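Local coordinates for high choriolytic enzyme 1 (Oryzias latipes, PDB 3VTG), which is a zinc metalloprotease of the astacin family that breaks down the inner layer of the fish egg envelope at hatching, at residues Ala132-Lys137 with Met153-Asp158. Residues are numbered along the deposited sequence; the frame is centred on the assembly and turned at random.
Sequences AYNFNK and MHYGRD
Tyr155 lays one edge of its ring over a face of Phe135, a T-shaped pair with planes 81° apart and centroids separated by 5.3 Å. The touching edge is CD2 and CE2: Tyr155 CD2 lies 3.7 Å from Phe135 CE1, and CE2 stands above the rim of the phenylalanine rather than over its middle. Further out, Tyr155 OH rests on the aliphatic start of Asn134, 3.2 Å from its CB, while Asn134 ND2 is hydrogen-bonded to Ser131 O. Because Tyr155 CG is anti to its carbonyl carbon (chi1 -86°), the ring reaches across to the 3-10 turn that carries Asn134 and Phe135. With an alanine here, Phe135 would lose this edge and Asn134 CB the hydroxyl, which would probably open a gap beside His109. Tyr155 closes the Met-turn that begins at Ser151 and matches the switch tyrosine of astacins. The zinc ion is held by His99, His103 and His109, and the nearest atom of the Tyr155 side chain is about 5 Å from it, consistent with the swung-out position; the pair thus exemplifies how second-shell aromatic packing may steady a mobile active-site residue. Gln111 hydrogen-bonds to both segments, NE2 to Asn134 O and OE1 from Tyr155 N, while Phe135 packs on Ile122 of strand 120-122, both aromatics touch Ile169 of strand 169-171, and Met153 meets helix 94-105.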
ATOM      1  N   ALA A 132      12.886   6.957 -11.140  1.00  9.09           N
ATOM      2  CA  ALA A 132      13.758   5.828 -10.808  1.00  9.20           C
ATOM      3  C   ALA A 132      13.836   5.539  -9.307  1.00  9.29           C
ATOM      4  O   ALA A 132      13.976   4.382  -8.903  1.00  9.08           O
ATOM      5  CB  ALA A 132      15.147   6.030 -11.399  1.00  9.27           C
ATOM      6  N   TYR A 133      13.717   6.581  -8.483  1.00  9.48           N
ATOM      7  CA  TYR A 133      13.801   6.427  -7.026  1.00  9.75           C
ATOM      8  C   TYR A 133      12.756   5.456  -6.467  1.00  9.61           C
ATOM      9  O   TYR A 133      12.971   4.853  -5.416  1.00  9.78           O
ATOM     10  CB  TYR A 133      13.701   7.788  -6.319  1.00 10.10           C
ATOM     11  CG  TYR A 133      12.296   8.344  -6.254  1.00 10.46           C
ATOM     12  CD1 TYR A 133      11.478   8.102  -5.147  1.00 10.63           C
ATOM     13  CD2 TYR A 133      11.775   9.100  -7.305  1.00 10.67           C
ATOM     14  CE1 TYR A 133      10.186   8.598  -5.088  1.00 10.92           C
ATOM     15  CE2 TYR A 133      10.484   9.600  -7.256  1.00 11.02           C
ATOM     16  CZ  TYR A 133       9.695   9.347  -6.145  1.00 11.06           C
ATOM     17  OH  TYR A 133       8.413   9.842  -6.090  1.00 11.81           O
ATOM     18  N   ASN A 134      11.634   5.309  -7.174  1.00  9.51           N
ATOM     19  CA  ASN A 134      10.564   4.386  -6.780  1.00  9.51           C
ATOM     20  C   ASN A 134      10.989   2.919  -6.827  1.00  9.35           C
ATOM     21  O   ASN A 134      10.273   2.041  -6.345  1.00  9.37           O
ATOM     22  CB  ASN A 134       9.340   4.579  -7.678  1.00  9.80           C
ATOM     23  CG  ASN A 134       8.686   5.934  -7.497  1.00 10.04           C
ATOM     24  OD1 ASN A 134       8.148   6.244  -6.434  1.00 10.59           O
ATOM     25  ND2 ASN A 134       8.718   6.744  -8.545  1.00 10.34           N
ATOM     26  N   PHE A 135      12.159   2.668  -7.409  1.00  9.16           N
ATOM     27  CA  PHE A 135      12.675   1.315  -7.583  1.00  9.16           C
ATOM     28  C   PHE A 135      13.887   1.046  -6.684  1.00  9.49           C
ATOM     29  O   PHE A 135      14.488  -0.026  -6.755  1.00  9.45           O
ATOM     30  CB  PHE A 135      13.035   1.071  -9.056  1.00  8.77           C
ATOM     31  CG  PHE A 135      11.877   1.233 -10.008  1.00  8.46           C
ATOM     32  CD1 PHE A 135      11.204   0.120 -10.504  1.00  8.35           C
ATOM     33  CD2 PHE A 135      11.462   2.501 -10.417  1.00  8.29           C
ATOM     34  CE1 PHE A 135      10.142   0.266 -11.386  1.00  8.28           C
ATOM     35  CE2 PHE A 135      10.397   2.654 -11.297  1.00  8.20           C
ATOM     36  CZ  PHE A 135       9.740   1.534 -11.785  1.00  8.24           C
ATOM     37  N   ASN A 136      14.245   2.022  -5.850  1.00 10.08           N
ATOM     38  CA  ASN A 136      15.350   1.860  -4.899  1.00 10.74           C
ATOM     39  C   ASN A 136      15.064   0.779  -3.862  1.00 11.08           C
ATOM     40  O   ASN A 136      13.974   0.733  -3.295  1.00 11.27           O
ATOM     41  CB  ASN A 136      15.642   3.179  -4.180  1.00 11.13           C
ATOM     42  CG  ASN A 136      16.240   4.232  -5.093  1.00 11.37           C
ATOM     43  OD1 ASN A 136      16.610   3.955  -6.233  1.00 12.04           O
ATOM     44  ND2 ASN A 136      16.343   5.455  -4.585  1.00 11.62           N
ATOM     45  N   LYS A 137      16.048  -0.086  -3.629  1.00 11.66           N
ATOM     46  CA  LYS A 137      15.951  -1.130  -2.612  1.00 12.40           C
ATOM     47  C   LYS A 137      15.947  -0.515  -1.211  1.00 12.70           C
ATOM     48  O   LYS A 137      16.713   0.410  -0.936  1.00 13.15           O
ATOM     49  CB  LYS A 137      17.127  -2.096  -2.754  1.00 12.69           C
ATOM     50  CG  LYS A 137      17.048  -3.347  -1.889  1.00 13.13           C
ATOM     51  CD  LYS A 137      18.341  -4.146  -1.954  1.00 13.43           C
ATOM     52  CE  LYS A 137      18.555  -4.761  -3.327  1.00 13.84           C
ATOM     53  NZ  LYS A 137      19.875  -5.441  -3.433  1.00 14.07           N
ATOM     54  N   MET A 153       0.995  -4.754  -3.684  1.00  7.28           N
ATOM     55  CA  MET A 153       2.013  -3.710  -3.547  1.00  7.25           C
ATOM     56  C   MET A 153       3.114  -3.771  -4.612  1.00  7.18           C
ATOM     57  O   MET A 153       4.021  -2.941  -4.612  1.00  7.20           O
ATOM     58  CB  MET A 153       2.648  -3.754  -2.149  1.00  7.36           C
ATOM     59  CG  MET A 153       1.657  -3.693  -0.991  1.00  7.44           C
ATOM     60  SD  MET A 153       0.483  -2.324  -1.086  1.00  7.55           S
ATOM     61  CE  MET A 153       1.546  -0.926  -0.746  1.00  7.72           C
ATOM     62  N   HIS A 154       3.037  -4.747  -5.512  1.00  7.16           N
ATOM     63  CA  HIS A 154       4.048  -4.900  -6.556  1.00  7.26           C
ATOM     64  C   HIS A 154       3.717  -4.061  -7.755  1.00  7.39           C
ATOM     65  O   HIS A 154       2.600  -4.121  -8.263  1.00  7.41           O
ATOM     66  CB  HIS A 154       4.166  -6.364  -6.971  1.00  7.24           C
ATOM     67  CG  HIS A 154       5.513  -6.727  -7.556  1.00  7.16           C
ATOM     68  ND1 HIS A 154       6.004  -6.155  -8.674  1.00  7.10           N
ATOM     69  CD2 HIS A 154       6.474  -7.639  -7.128  1.00  7.21           C
ATOM     70  CE1 HIS A 154       7.220  -6.672  -8.942  1.00  7.18           C
ATOM     71  NE2 HIS A 154       7.505  -7.580  -7.998  1.00  7.25           N
ATOM     72  N   TYR A 155       4.685  -3.275  -8.220  1.00  7.55           N
ATOM     73  CA  TYR A 155       4.559  -2.544  -9.483  1.00  7.69           C
ATOM     74  C   TYR A 155       4.368  -3.505 -10.658  1.00  7.81           C
ATOM     75  O   TYR A 155       4.902  -4.622 -10.659  1.00  7.77           O
ATOM     76  CB  TYR A 155       5.832  -1.737  -9.751  1.00  7.73           C
ATOM     77  CG  TYR A 155       5.926  -0.348  -9.145  1.00  7.80           C
ATOM     78  CD1 TYR A 155       5.039   0.096  -8.157  1.00  7.86           C
ATOM     79  CD2 TYR A 155       6.941   0.516  -9.551  1.00  7.83           C
ATOM     80  CE1 TYR A 155       5.157   1.369  -7.611  1.00  7.98           C
ATOM     81  CE2 TYR A 155       7.068   1.782  -9.014  1.00  7.90           C
ATOM     82  CZ  TYR A 155       6.176   2.206  -8.048  1.00  7.95           C
ATOM     83  OH  TYR A 155       6.313   3.468  -7.520  1.00  8.26           O
ATOM     84  N   GLY A 156       3.625  -3.059 -11.666  1.00  8.04           N
ATOM     85  CA  GLY A 156       3.573  -3.760 -12.947  1.00  8.37           C
ATOM     86  C   GLY A 156       4.905  -3.646 -13.674  1.00  8.64           C
ATOM     87  O   GLY A 156       5.734  -2.788 -13.339  1.00  8.68           O
ATOM     88  N   ARG A 157       5.109  -4.503 -14.672  1.00  9.11           N
ATOM     89  CA  ARG A 157       6.387  -4.572 -15.390  1.00  9.62           C
ATOM     90  C   ARG A 157       6.689  -3.320 -16.210  1.00  9.58           C
ATOM     91  O   ARG A 157       7.844  -3.070 -16.554  1.00  9.57           O
ATOM     92  CB  ARG A 157       6.456  -5.828 -16.277  1.00 10.33           C
ATOM     93  CG  ARG A 157       5.499  -5.842 -17.464  1.00 11.06           C
ATOM     94  CD  ARG A 157       5.507  -7.187 -18.182  1.00 12.02           C
ATOM     95  NE  ARG A 157       5.100  -8.290 -17.307  1.00 13.08           N
ATOM     96  CZ  ARG A 157       5.882  -9.307 -16.942  1.00 13.53           C
ATOM     97  NH1 ARG A 157       7.133  -9.393 -17.380  1.00 14.25           N
ATOM     98  NH2 ARG A 157       5.407 -10.250 -16.137  1.00 14.22           N
ATOM     99  N   ASP A 158       5.647  -2.550 -16.512  1.00  9.81           N
ATOM    100  CA  ASP A 158       5.768  -1.342 -17.322  1.00 10.08           C
ATOM    101  C   ASP A 158       5.613  -0.052 -16.512  1.00  9.78           C
ATOM    102  O   ASP A 158       5.474   1.026 -17.082  1.00  9.73           O
ATOM    103  CB  ASP A 158       4.767  -1.378 -18.491  1.00 10.96           C
ATOM    104  CG  ASP A 158       3.316  -1.509 -18.032  1.00 11.66           C
ATOM    105  OD1 ASP A 158       3.068  -1.802 -16.842  1.00 12.51           O
ATOM    106  OD2 ASP A 158       2.411  -1.325 -18.879  1.00 12.73           O
TER